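Local coordinates for protein carboxylesterase YBFK (Bacillus subtilis, PDB 4CCY) that hydrolyses carboxylic esters in vitro to an alcohol and a carboxylate, as a bacterial carboxylesterase of the alpha/beta-hydrolase superfamily, at residues L27-S32 against P72-W77; I46-P51 against Q80-A85; V86-D91 against A108-D113; F138-P143 against L229-V234. All blocks are in the same frame, centred on the assembly; numbering follows the deposited sequence.

Contact 1: residues L27-S32 against P72-W77; sequences LWPIES and PNIAAW
W28, P29 and I30 pack against I74 and A75, two residues on one flank of helix 71-80, the helix of the beta-alpha-beta crossover between strands 56-60 and 82-86 of the alpha/beta-hydrolase sheet. I74 does most of the touching, through both of its branches. Its CG2 sits over one face of the W28 indole as a CH-pi contact, 4.0 Å from the centroid of the five-membered ring. The other branch reaches the benzo side, where I74 CG1 lies 3.6 Å from W28 CZ2. CG1 trans to the backbone N of I74 (chi1 -160°) spreads the two branches in this way along the indole. From the loop side, P29 CD presses on the same methyl, I74 CG2, at 3.4 Å, which is tight for two carbons. At the next residue, A75 CB meets P29 CG at 3.9 Å and I30 CG2 at 4.1 Å, so the apolar patch runs out to the surface.

I30 O, from the same loop, lies in the ring plane at the indole edge; in the second shell, S49 OG of strand 42-49 takes a weak hydrogen bond from W28 NE1. On the helix, I74 also packs against L59 and T83 of the sheet beneath. Its carbonyl, I74 O, is hydrogen-bonded by S78 OG and is touched by the I30 methyl CD1 at 4.0 Å.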
loop_
_atom_site.group_PDB
_atom_site.type_symbol
_atom_site.label_atom_id
_atom_site.label_comp_id
_atom_site.label_asym_id
_atom_site.label_seq_id
_atom_site.Cartn_x
_atom_site.Cartn_y
_atom_site.Cartn_z
ATOM N N LEU A 27 15.613 9.499 3.571
ATOM C CA LEU A 27 15.184 8.902 4.833
ATOM C C LEU A 27 15.402 7.390 4.865
ATOM O O LEU A 27 15.281 6.779 5.915
ATOM C CB LEU A 27 13.716 9.238 5.139
ATOM C CG LEU A 27 13.351 10.727 5.296
ATOM C CD1 LEU A 27 11.842 10.914 5.429
ATOM C CD2 LEU A 27 14.095 11.405 6.450
ATOM N N TRP A 28 15.715 6.792 3.716
ATOM C CA TRP A 28 15.972 5.354 3.648
ATOM C C TRP A 28 17.180 5.033 4.499
ATOM O O TRP A 28 18.266 5.521 4.226
ATOM C CB TRP A 28 16.185 4.933 2.204
ATOM C CG TRP A 28 15.615 3.582 1.853
ATOM C CD1 TRP A 28 16.311 2.382 1.686
ATOM C CD2 TRP A 28 14.207 3.247 1.600
ATOM N NE1 TRP A 28 15.457 1.361 1.364
ATOM C CE2 TRP A 28 14.178 1.809 1.291
ATOM C CE3 TRP A 28 13.013 3.964 1.601
ATOM C CZ2 TRP A 28 12.994 1.142 0.989
ATOM C CZ3 TRP A 28 11.828 3.286 1.298
ATOM C CH2 TRP A 28 11.817 1.903 1.010
ATOM N N PRO A 29 16.999 4.230 5.560
ATOM C CA PRO A 29 18.017 4.015 6.581
ATOM C C PRO A 29 19.083 2.970 6.206
ATOM O O PRO A 29 20.055 2.793 6.946
ATOM C CB PRO A 29 17.192 3.498 7.759
ATOM C CG PRO A 29 16.135 2.675 7.097
ATOM C CD PRO A 29 15.772 3.458 5.853
ATOM N N ILE A 30 18.887 2.272 5.090
ATOM C CA ILE A 30 19.810 1.221 4.654
ATOM C C ILE A 30 20.098 1.349 3.156
ATOM O O ILE A 30 19.444 2.123 2.458
ATOM C CB ILE A 30 19.271 -0.197 4.987
ATOM C CG1 ILE A 30 17.976 -0.481 4.208
ATOM C CG2 ILE A 30 19.095 -0.371 6.504
ATOM C CD1 ILE A 30 17.330 -1.823 4.505
ATOM N N GLU A 31 21.080 0.588 2.677
ATOM C CA GLU A 31 21.406 0.519 1.246
ATOM C C GLU A 31 20.292 -0.183 0.492
ATOM O O GLU A 31 19.612 -1.043 1.045
ATOM C CB GLU A 31 22.722 -0.243 1.025
ATOM C CG GLU A 31 23.928 0.350 1.736
ATOM C CD GLU A 31 24.238 1.774 1.293
ATOM O OE1 GLU A 31 24.156 2.062 0.078
ATOM O OE2 GLU A 31 24.577 2.614 2.162
ATOM N N SER A 32 20.104 0.180 -0.769
ATOM C CA SER A 32 19.057 -0.428 -1.579
ATOM C C SER A 32 19.344 -0.253 -3.054
ATOM O O SER A 32 20.174 0.565 -3.442
ATOM C CB SER A 32 17.701 0.191 -1.252
ATOM O OG SER A 32 17.707 1.555 -1.606
ATOM N N PRO A 72 10.364 4.117 7.840
ATOM C CA PRO A 72 10.552 3.742 9.257
ATOM C C PRO A 72 10.304 2.255 9.547
ATOM O O PRO A 72 10.386 1.823 10.691
ATOM C CB PRO A 72 9.507 4.597 9.974
ATOM C CG PRO A 72 8.418 4.770 8.969
ATOM C CD PRO A 72 9.011 4.656 7.599
ATOM N N ASN A 73 9.986 1.484 8.514
ATOM C CA ASN A 73 9.757 0.054 8.669
ATOM C C ASN A 73 10.829 -0.786 7.976
ATOM O O ASN A 73 11.041 -1.948 8.328
ATOM C CB ASN A 73 8.386 -0.295 8.114
ATOM C CG ASN A 73 7.349 0.748 8.459
ATOM O OD1 ASN A 73 7.010 1.569 7.619
ATOM N ND2 ASN A 73 6.874 0.751 9.710
ATOM N N ILE A 74 11.510 -0.186 7.001
ATOM C CA ILE A 74 12.347 -0.963 6.091
ATOM C C ILE A 74 13.571 -1.616 6.742
ATOM O O ILE A 74 13.929 -2.740 6.385
ATOM C CB ILE A 74 12.676 -0.201 4.774
ATOM C CG1 ILE A 74 13.116 -1.178 3.681
ATOM C CG2 ILE A 74 13.657 0.936 4.986
ATOM C CD1 ILE A 74 11.947 -1.984 3.145
ATOM N N ALA A 75 14.198 -0.945 7.703
ATOM C CA ALA A 75 15.358 -1.563 8.371
ATOM C C ALA A 75 14.967 -2.848 9.115
ATOM O O ALA A 75 15.631 -3.876 8.963
ATOM C CB ALA A 75 16.064 -0.585 9.305
ATOM N N ALA A 76 13.892 -2.795 9.902
ATOM C CA ALA A 76 13.424 -3.986 10.636
ATOM C C ALA A 76 13.110 -5.165 9.704
ATOM O O ALA A 76 13.554 -6.295 9.937
ATOM C CB ALA A 76 12.212 -3.651 11.495
ATOM N N TRP A 77 12.370 -4.895 8.630
ATOM C CA TRP A 77 11.921 -5.970 7.747
ATOM C C TRP A 77 12.987 -6.511 6.829
ATOM O O TRP A 77 12.918 -7.669 6.403
ATOM C CB TRP A 77 10.685 -5.550 6.975
ATOM C CG TRP A 77 9.515 -5.224 7.878
ATOM C CD1 TRP A 77 9.305 -5.653 9.196
ATOM C CD2 TRP A 77 8.343 -4.405 7.550
ATOM N NE1 TRP A 77 8.125 -5.154 9.690
ATOM C CE2 TRP A 77 7.497 -4.396 8.752
ATOM C CE3 TRP A 77 7.930 -3.692 6.426
ATOM C CZ2 TRP A 77 6.299 -3.700 8.797
ATOM C CZ3 TRP A 77 6.717 -3.006 6.483
ATOM C CH2 TRP A 77 5.924 -3.006 7.638
#

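Contact 2: residues I46-P51 against Q80-A85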
loop_
_atom_site.group_PDB
_atom_site.type_symbol
_atom_site.label_atom_id
_atom_site.label_comp_id
_atom_site.label_asym_id
_atom_site.label_seq_id
_atom_site.Cartn_x
_atom_site.Cartn_y
_atom_site.Cartn_z
ATOM N N ILE A 46 10.893 -0.494 -8.564
ATOM C CA ILE A 46 11.162 -1.319 -7.374
ATOM C C ILE A 46 12.316 -0.725 -6.564
ATOM O O ILE A 46 13.337 -0.346 -7.132
ATOM C CB ILE A 46 11.588 -2.763 -7.764
ATOM C CG1 ILE A 46 10.702 -3.355 -8.876
ATOM C CG2 ILE A 46 11.726 -3.657 -6.527
ATOM C CD1 ILE A 46 9.290 -3.722 -8.482
ATOM N N ILE A 47 12.158 -0.658 -5.242
ATOM C CA ILE A 47 13.290 -0.437 -4.359
ATOM C C ILE A 47 13.528 -1.719 -3.556
ATOM O O ILE A 47 12.675 -2.112 -2.778
ATOM C CB ILE A 47 13.083 0.761 -3.418
ATOM C CG1 ILE A 47 12.835 2.038 -4.234
ATOM C CG2 ILE A 47 14.294 0.923 -2.506
ATOM C CD1 ILE A 47 12.455 3.261 -3.421
ATOM N N ALA A 48 14.681 -2.358 -3.770
ATOM C CA ALA A 48 15.006 -3.653 -3.152
ATOM C C ALA A 48 16.094 -3.543 -2.076
ATOM O O ALA A 48 17.126 -2.895 -2.279
ATOM C CB ALA A 48 15.429 -4.659 -4.219
ATOM N N SER A 49 15.856 -4.174 -0.934
ATOM C CA SER A 49 16.811 -4.138 0.185
ATOM C C SER A 49 16.891 -5.499 0.872
ATOM O O SER A 49 16.071 -6.371 0.616
ATOM C CB SER A 49 16.415 -3.060 1.196
ATOM O OG SER A 49 15.867 -1.917 0.549
ATOM N N GLY A 50 17.885 -5.680 1.740
ATOM C CA GLY A 50 17.972 -6.901 2.527
ATOM C C GLY A 50 18.800 -7.980 1.866
ATOM O O GLY A 50 19.182 -7.833 0.708
ATOM N N PRO A 51 19.085 -9.075 2.606
ATOM C CA PRO A 51 19.987 -10.122 2.119
ATOM C C PRO A 51 19.397 -10.839 0.914
ATOM O O PRO A 51 18.220 -11.198 0.922
ATOM C CB PRO A 51 20.114 -11.085 3.319
ATOM C CG PRO A 51 19.501 -10.372 4.486
ATOM C CD PRO A 51 18.503 -9.417 3.917
ATOM N N GLN A 80 15.653 -9.678 7.865
ATOM C CA GLN A 80 15.309 -11.091 7.703
ATOM C C GLN A 80 14.703 -11.407 6.350
ATOM O O GLN A 80 14.553 -12.574 5.996
ATOM C CB GLN A 80 14.358 -11.535 8.815
ATOM C CG GLN A 80 15.052 -12.286 9.947
ATOM C CD GLN A 80 14.422 -12.025 11.296
ATOM O OE1 GLN A 80 14.531 -10.918 11.844
ATOM N NE2 GLN A 80 13.770 -13.038 11.847
ATOM N N PHE A 81 14.349 -10.369 5.596
ATOM C CA PHE A 81 13.720 -10.560 4.291
ATOM C C PHE A 81 14.403 -9.751 3.204
ATOM O O PHE A 81 14.931 -8.666 3.452
ATOM C CB PHE A 81 12.229 -10.200 4.347
ATOM C CG PHE A 81 11.451 -11.017 5.336
ATOM C CD1 PHE A 81 10.990 -12.290 5.000
ATOM C CD2 PHE A 81 11.194 -10.527 6.611
ATOM C CE1 PHE A 81 10.277 -13.047 5.918
ATOM C CE2 PHE A 81 10.488 -11.288 7.535
ATOM C CZ PHE A 81 10.031 -12.544 7.187
ATOM N N ARG A 82 14.387 -10.294 1.998
ATOM C CA ARG A 82 14.686 -9.512 0.819
ATOM C C ARG A 82 13.393 -8.767 0.483
ATOM O O ARG A 82 12.430 -9.378 0.013
ATOM C CB ARG A 82 15.119 -10.425 -0.329
ATOM C CG ARG A 82 15.499 -9.699 -1.616
ATOM C CD ARG A 82 16.763 -8.858 -1.469
ATOM N NE ARG A 82 17.166 -8.273 -2.754
ATOM C CZ ARG A 82 17.973 -7.224 -2.897
ATOM N NH1 ARG A 82 18.488 -6.618 -1.832
ATOM N NH2 ARG A 82 18.266 -6.773 -4.112
ATOM N N THR A 83 13.363 -7.469 0.778
ATOM C CA THR A 83 12.171 -6.645 0.557
ATOM C C THR A 83 12.188 -5.969 -0.801
ATOM O O THR A 83 13.207 -5.425 -1.228
ATOM C CB THR A 83 12.016 -5.527 1.609
ATOM O OG1 THR A 83 13.226 -4.746 1.643
ATOM C CG2 THR A 83 11.713 -6.119 3.000
ATOM N N TYR A 84 11.038 -6.000 -1.458
ATOM C CA TYR A 84 10.828 -5.331 -2.722
ATOM C C TYR A 84 9.697 -4.322 -2.549
ATOM O O TYR A 84 8.543 -4.706 -2.455
ATOM C CB TYR A 84 10.438 -6.342 -3.782
ATOM C CG TYR A 84 11.495 -7.392 -4.079
ATOM C CD1 TYR A 84 12.626 -7.078 -4.840
ATOM C CD2 TYR A 84 11.345 -8.705 -3.625
ATOM C CE1 TYR A 84 13.572 -8.042 -5.141
ATOM C CE2 TYR A 84 12.292 -9.680 -3.921
ATOM C CZ TYR A 84 13.400 -9.346 -4.674
ATOM O OH TYR A 84 14.346 -10.305 -4.967
ATOM N N ALA A 85 10.034 -3.036 -2.503
ATOM C CA ALA A 85 9.025 -1.993 -2.352
ATOM C C ALA A 85 8.572 -1.553 -3.740
ATOM O O ALA A 85 9.339 -0.951 -4.511
ATOM C CB ALA A 85 9.568 -0.818 -1.551
HETATM O O HOH W 1 13.289 -2.380 -0.064
HETATM O O HOH W 2 19.698 -4.244 -2.619
#
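I46 meets Y84 through its CG2 methyl, which comes in at the edge of the phenol ring, 3.9 Å from Y84 CD1. I47 follows as a hydrogen-bonded antiparallel pair with A85: I47 N to A85 O is 2.9 Å and A85 N to I47 O 2.8 Å. A48 faces Y84 as a non-hydrogen-bonded pair, and its methyl lies over one face of the R82 guanidinium, offset toward the rim, with A48 CB 3.5 Å from R82 NH2. At S49 the ladder closes again, S49 N to T83 O and T83 N to S49 O each being 2.9 Å. A water ties I47 O, S49 OG and T83 OG1 together, while T83 OG1 also bonds S78 OG. The R82 chain, bent at chi2 (67°), folds back along strand 42-49, and its NH1 gives a 2.9 Å hydrogen bond to G50 O. NH2 makes a salt bridge with E33, and a second water links NH1 to A48 O. P51 ends the run, its CD 3.7 Å from F81 O. Strand 82-86 pairs with 56-60 in parallel on its other edge, so this antiparallel ladder joins the parallel core to the antiparallel start of the sheet, as in alpha/beta hydrolases.

Contact 3: residues V86-D91 against A108-D113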
loop_
_atom_site.group_PDB
_atom_site.type_symbol
_atom_site.label_atom_id
_atom_site.label_comp_id
_atom_site.label_asym_id
_atom_site.label_seq_id
_atom_site.Cartn_x
_atom_site.Cartn_y
_atom_site.Cartn_z
ATOM N N VAL A 86 7.317 -1.860 -4.044
ATOM C CA VAL A 86 6.785 -1.737 -5.401
ATOM C C VAL A 86 5.907 -0.484 -5.520
ATOM O O VAL A 86 4.964 -0.305 -4.730
ATOM C CB VAL A 86 5.964 -2.997 -5.770
ATOM C CG1 VAL A 86 5.369 -2.879 -7.169
ATOM C CG2 VAL A 86 6.805 -4.268 -5.617
ATOM N N ASP A 87 6.209 0.360 -6.514
ATOM C CA ASP A 87 5.423 1.578 -6.766
ATOM C C ASP A 87 4.206 1.203 -7.589
ATOM O O ASP A 87 4.342 0.729 -8.706
ATOM C CB ASP A 87 6.244 2.670 -7.485
ATOM C CG ASP A 87 7.031 3.559 -6.518
ATOM O OD1 ASP A 87 6.989 3.314 -5.285
ATOM O OD2 ASP A 87 7.730 4.492 -6.985
ATOM N N ILE A 88 3.019 1.395 -7.024
ATOM C CA ILE A 88 1.796 0.963 -7.701
ATOM C C ILE A 88 1.609 1.788 -8.968
ATOM O O ILE A 88 1.531 3.011 -8.919
ATOM C CB ILE A 88 0.552 1.045 -6.775
ATOM C CG1 ILE A 88 0.757 0.151 -5.539
ATOM C CG2 ILE A 88 -0.715 0.664 -7.551
ATOM C CD1 ILE A 88 -0.126 0.519 -4.361
ATOM N N ILE A 89 1.566 1.095 -10.099
ATOM C CA ILE A 89 1.467 1.728 -11.391
ATOM C C ILE A 89 0.090 2.386 -11.538
ATOM O O ILE A 89 -0.932 1.802 -11.150
ATOM C CB ILE A 89 1.817 0.713 -12.512
ATOM C CG1 ILE A 89 2.325 1.434 -13.773
ATOM C CG2 ILE A 89 0.676 -0.262 -12.794
ATOM C CD1 ILE A 89 3.173 0.530 -14.666
ATOM N N GLY A 90 0.081 3.621 -12.033
ATOM C CA GLY A 90 -1.163 4.390 -12.149
ATOM C C GLY A 90 -1.415 5.327 -10.977
ATOM O O GLY A 90 -2.445 6.008 -10.915
ATOM N N ASP A 91 -0.463 5.376 -10.054
ATOM C CA ASP A 91 -0.496 6.326 -8.944
ATOM C C ASP A 91 0.726 7.262 -9.059
ATOM O O ASP A 91 1.611 7.046 -9.904
ATOM C CB ASP A 91 -0.530 5.556 -7.616
ATOM C CG ASP A 91 -0.701 6.457 -6.389
ATOM O OD1 ASP A 91 -1.208 7.593 -6.514
ATOM O OD2 ASP A 91 -0.311 6.017 -5.282
ATOM N N ALA A 108 -4.282 -8.039 -10.380
ATOM C CA ALA A 108 -3.612 -9.308 -10.087
ATOM C C ALA A 108 -2.670 -9.731 -11.215
ATOM O O ALA A 108 -1.608 -10.287 -10.954
ATOM C CB ALA A 108 -4.623 -10.400 -9.763
ATOM N N GLU A 109 -3.041 -9.445 -12.460
ATOM C CA GLU A 109 -2.136 -9.715 -13.589
ATOM C C GLU A 109 -0.875 -8.849 -13.534
ATOM O O GLU A 109 0.229 -9.346 -13.774
ATOM C CB GLU A 109 -2.851 -9.604 -14.950
ATOM C CG GLU A 109 -3.844 -10.735 -15.227
ATOM C CD GLU A 109 -3.188 -12.115 -15.226
ATOM O OE1 GLU A 109 -2.190 -12.308 -15.948
ATOM O OE2 GLU A 109 -3.662 -13.026 -14.503
ATOM N N TRP A 110 -1.044 -7.569 -13.199
ATOM C CA TRP A 110 0.082 -6.660 -12.971
ATOM C C TRP A 110 1.053 -7.242 -11.959
ATOM O O TRP A 110 2.247 -7.291 -12.212
ATOM C CB TRP A 110 -0.412 -5.284 -12.495
ATOM C CG TRP A 110 0.699 -4.389 -11.976
ATOM C CD1 TRP A 110 1.822 -3.945 -12.665
ATOM C CD2 TRP A 110 0.831 -3.818 -10.632
ATOM N NE1 TRP A 110 2.609 -3.147 -11.870
ATOM C CE2 TRP A 110 2.080 -3.044 -10.632
ATOM C CE3 TRP A 110 0.068 -3.863 -9.472
ATOM C CZ2 TRP A 110 2.519 -2.343 -9.506
ATOM C CZ3 TRP A 110 0.533 -3.170 -8.338
ATOM C CH2 TRP A 110 1.728 -2.430 -8.359
ATOM N N MET A 111 0.534 -7.704 -10.818
ATOM C CA MET A 111 1.382 -8.253 -9.755
ATOM C C MET A 111 2.065 -9.561 -10.139
ATOM O O MET A 111 3.206 -9.788 -9.732
ATOM C CB MET A 111 0.615 -8.398 -8.433
ATOM C CG MET A 111 1.468 -8.751 -7.202
ATOM S SD MET A 111 2.929 -7.713 -6.835
ATOM C CE MET A 111 2.279 -6.049 -7.048
ATOM N N LYS A 112 1.375 -10.421 -10.901
ATOM C CA LYS A 112 2.003 -11.635 -11.443
ATOM C C LYS A 112 3.208 -11.296 -12.319
ATOM O O LYS A 112 4.247 -11.939 -12.198
ATOM C CB LYS A 112 1.011 -12.499 -12.234
ATOM C CG LYS A 112 0.052 -13.308 -11.382
ATOM C CD LYS A 112 -0.734 -14.279 -12.256
ATOM C CE LYS A 112 -2.054 -14.640 -11.600
ATOM N NZ LYS A 112 -2.828 -15.555 -12.481
ATOM N N ASP A 113 3.072 -10.281 -13.174
ATOM C CA ASP A 113 4.189 -9.803 -14.009
ATOM C C ASP A 113 5.352 -9.297 -13.149
ATOM O O ASP A 113 6.515 -9.543 -13.460
ATOM C CB ASP A 113 3.750 -8.653 -14.927
ATOM C CG ASP A 113 2.868 -9.091 -16.080
ATOM O OD1 ASP A 113 2.596 -10.299 -16.248
ATOM O OD2 ASP A 113 2.434 -8.187 -16.840
#
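Leaving strand 82-86, the backbone from V86 to I89 passes extended across the indole of W110 on helix 104-118, then reverses in a type II turn from I88 to D91. The indole is wedged between apolar groups. Over one face lies I89 CG2, a CH-pi contact 3.7 Å from the centroid of the five-membered ring; against the opposite face rests the methyl of M111, its own helix neighbour, with CE 3.6 Å above the plane. Both methyls are offset toward the rim of the indole. The benzo end points into the chain: W110 CH2 is 3.5 Å from I88 CA, and D87 O lies at the ring edge, 3.7 Å from W110 CZ2. V86 CG1, trans to its backbone N (chi1 179°), slides past the benzo end obliquely, 3.7 Å from W110 CZ2. I88 adds its CG1 at 3.9 Å from W110 CH2; it also packs on L60 and H134 and touches the probable nucleophile elbow (GxSxG) around S129. The one polar atom of the indole, NE1, is hydrogen-bonded to T44 OG1 of strand 42-49. Across the segments the contact is thus apolar packing with one CH-pi contact, and the NE1 bond together with the two covered faces should fix both the depth and the rotation of the ring.

Contact 4: residues F138-P143 against L229-V234; sequences FLLRAP and LKSIQV
The Q233 amide turns one face to the pyrrolidine ring of P143, whose CB and CG both stand over it, with Q233 NE2 3.8 Å from P143 CB and Q233 CD 4.0 Å from P143 CG. Q233 CG sits between the backbone N and the carbonyl carbon (chi1 59°), which turns the extended chain back over the proline. The F138 ring takes no part across the contact; A142 CB lies over one of its faces, offset toward the rim, and F115 and M111 of helix 104-118 meet it.

Deeper in, I232 CG1 lies between two leucine methyls of helix 130-141, 3.7 Å from L139 CD1 and 3.6 Å from L140 CD2. The same L140 methyl makes a van der Waals contact with S231 OG, which is hydrogen-bonded to E228 O. In the alpha/beta-hydrolase fold, helix 130-141 follows strand 123-128, which leads to S129, the probable nucleophile; the contact joins the C-terminal end of this helix to the chain entering strand 236-241. V234 completes the join with two methyls pointing to different partners: CG2 reaches L139 CB at 3.9 Å, and CG1 lies 4.1 Å from P143 CB. L139 packs in turn on V146 and A149 of strand 146-152, and I232 on V260.

The polar link across the two segments is a single water. It donates to L139 O at 2.8 Å and accepts from Q233 N at 3.1 Å, serving a carbonyl near the helix end and a backbone N-H of the loop.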
loop_
_atom_site.group_PDB
_atom_site.type_symbol
_atom_site.label_atom_id
_atom_site.label_comp_id
_atom_site.label_asym_id
_atom_site.label_seq_id
_atom_site.Cartn_x
_atom_site.Cartn_y
_atom_site.Cartn_z
ATOM N N PHE A 138 -5.019 -9.811 -4.600
ATOM C CA PHE A 138 -3.979 -10.758 -5.037
ATOM C C PHE A 138 -4.062 -12.139 -4.370
ATOM O O PHE A 138 -4.023 -13.159 -5.056
ATOM C CB PHE A 138 -2.559 -10.151 -4.889
ATOM C CG PHE A 138 -1.484 -10.959 -5.581
ATOM C CD1 PHE A 138 -1.469 -11.074 -6.961
ATOM C CD2 PHE A 138 -0.503 -11.630 -4.841
ATOM C CE1 PHE A 138 -0.492 -11.831 -7.606
ATOM C CE2 PHE A 138 0.475 -12.383 -5.474
ATOM C CZ PHE A 138 0.485 -12.479 -6.861
ATOM N N LEU A 139 -4.181 -12.187 -3.043
ATOM C CA LEU A 139 -4.236 -13.476 -2.346
ATOM C C LEU A 139 -5.505 -14.272 -2.711
ATOM O O LEU A 139 -5.497 -15.504 -2.660
ATOM C CB LEU A 139 -4.090 -13.309 -0.822
ATOM C CG LEU A 139 -5.160 -12.506 -0.074
ATOM C CD1 LEU A 139 -6.350 -13.375 0.292
ATOM C CD2 LEU A 139 -4.564 -11.851 1.161
ATOM N N LEU A 140 -6.582 -13.570 -3.081
ATOM C CA LEU A 140 -7.801 -14.219 -3.570
ATOM C C LEU A 140 -7.622 -14.777 -4.974
ATOM O O LEU A 140 -8.060 -15.887 -5.267
ATOM C CB LEU A 140 -8.983 -13.246 -3.575
ATOM C CG LEU A 140 -9.701 -12.909 -2.268
ATOM C CD1 LEU A 140 -10.634 -11.726 -2.483
ATOM C CD2 LEU A 140 -10.483 -14.108 -1.747
ATOM N N ARG A 141 -7.006 -13.998 -5.854
ATOM C CA ARG A 141 -6.881 -14.400 -7.258
ATOM C C ARG A 141 -5.618 -15.196 -7.547
ATOM O O ARG A 141 -5.551 -15.887 -8.555
ATOM C CB ARG A 141 -6.902 -13.180 -8.177
ATOM C CG ARG A 141 -8.270 -12.555 -8.339
ATOM C CD ARG A 141 -8.156 -11.193 -8.994
ATOM N NE ARG A 141 -9.453 -10.532 -9.075
ATOM C CZ ARG A 141 -10.359 -10.770 -10.024
ATOM N NH1 ARG A 141 -10.121 -11.657 -10.981
ATOM N NH2 ARG A 141 -11.515 -10.124 -10.006
ATOM N N ALA A 142 -4.603 -15.069 -6.696
ATOM C CA ALA A 142 -3.352 -15.799 -6.917
ATOM C C ALA A 142 -2.783 -16.370 -5.629
ATOM O O ALA A 142 -1.612 -16.150 -5.329
ATOM C CB ALA A 142 -2.324 -14.925 -7.622
ATOM N N PRO A 143 -3.605 -17.144 -4.880
ATOM C CA PRO A 143 -3.155 -17.636 -3.578
ATOM C C PRO A 143 -1.901 -18.487 -3.682
ATOM O O PRO A 143 -1.129 -18.534 -2.741
ATOM C CB PRO A 143 -4.329 -18.497 -3.096
ATOM C CG PRO A 143 -5.069 -18.883 -4.335
ATOM C CD PRO A 143 -4.905 -17.724 -5.277
ATOM N N LEU A 229 -14.523 -13.410 0.901
ATOM C CA LEU A 229 -13.737 -13.398 2.140
ATOM C C LEU A 229 -13.671 -14.775 2.810
ATOM O O LEU A 229 -12.619 -15.168 3.329
ATOM C CB LEU A 229 -14.276 -12.346 3.112
ATOM C CG LEU A 229 -14.089 -10.856 2.737
ATOM C CD1 LEU A 229 -14.566 -9.975 3.877
ATOM C CD2 LEU A 229 -12.645 -10.515 2.408
ATOM N N LYS A 230 -14.786 -15.509 2.783
ATOM C CA LYS A 230 -14.829 -16.860 3.346
ATOM C C LYS A 230 -13.909 -17.828 2.601
ATOM O O LYS A 230 -13.517 -18.849 3.163
ATOM C CB LYS A 230 -16.256 -17.412 3.347
ATOM C CG LYS A 230 -17.202 -16.742 4.331
ATOM C CD LYS A 230 -18.655 -16.837 3.860
ATOM C CE LYS A 230 -19.289 -18.152 4.250
ATOM N NZ LYS A 230 -20.733 -18.214 3.871
ATOM N N SER A 231 -13.563 -17.493 1.350
ATOM C CA SER A 231 -12.746 -18.363 0.489
ATOM C C SER A 231 -11.239 -18.169 0.638
ATOM O O SER A 231 -10.467 -18.911 0.043
ATOM C CB SER A 231 -13.127 -18.176 -0.979
ATOM O OG SER A 231 -12.553 -16.988 -1.512
ATOM N N ILE A 232 -10.818 -17.177 1.423
ATOM C CA ILE A 232 -9.386 -16.921 1.645
ATOM C C ILE A 232 -8.701 -18.145 2.269
ATOM O O ILE A 232 -9.169 -18.683 3.278
ATOM C CB ILE A 232 -9.158 -15.662 2.521
ATOM C CG1 ILE A 232 -9.583 -14.405 1.749
ATOM C CG2 ILE A 232 -7.708 -15.580 3.010
ATOM C CD1 ILE A 232 -9.767 -13.171 2.604
ATOM N N GLN A 233 -7.596 -18.561 1.651
ATOM C CA GLN A 233 -6.862 -19.763 2.021
ATOM C C GLN A 233 -5.392 -19.501 2.385
ATOM O O GLN A 233 -4.577 -20.429 2.316
ATOM C CB GLN A 233 -6.942 -20.810 0.877
ATOM C CG GLN A 233 -6.389 -20.343 -0.473
ATOM C CD GLN A 233 -6.441 -21.406 -1.565
ATOM O OE1 GLN A 233 -7.506 -21.702 -2.106
ATOM N NE2 GLN A 233 -5.275 -21.966 -1.920
ATOM N N VAL A 234 -5.045 -18.261 2.740
ATOM C CA VAL A 234 -3.669 -17.944 3.188
ATOM C C VAL A 234 -3.709 -17.190 4.521
ATOM O O VAL A 234 -4.720 -16.561 4.831
ATOM C CB VAL A 234 -2.846 -17.128 2.145
ATOM C CG1 VAL A 234 -2.989 -17.701 0.732
ATOM C CG2 VAL A 234 -3.204 -15.644 2.171
HETATM O O HOH W 3 -7.124 -17.079 -1.055
#

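The four contacts run from helix 71-80 on one face of the sheet to helices 104-118 and 130-141 on the other. Contacts 1 and 2 adjoin, with centres about 9 Å apart: I74 CD1 lies 3.4 Å from T83 OG1, and strand 82-86 follows helix 71-80 in the chain. The same strand carries contact 2 into contact 3, where I46 CD1 meets V86 CG2 at 3.8 Å. Contact 3 reaches contact 4 through neighbouring helices, M111 CG lying 3.7 Å from F138 CE1. Contacts 1 and 4 are farthest apart, about 29 Å between centres. Contact 3 comes nearest the catalytic centre inferred by similarity: the I88 side chain is about 8 Å from that of S129 and 11 Å from that of H273.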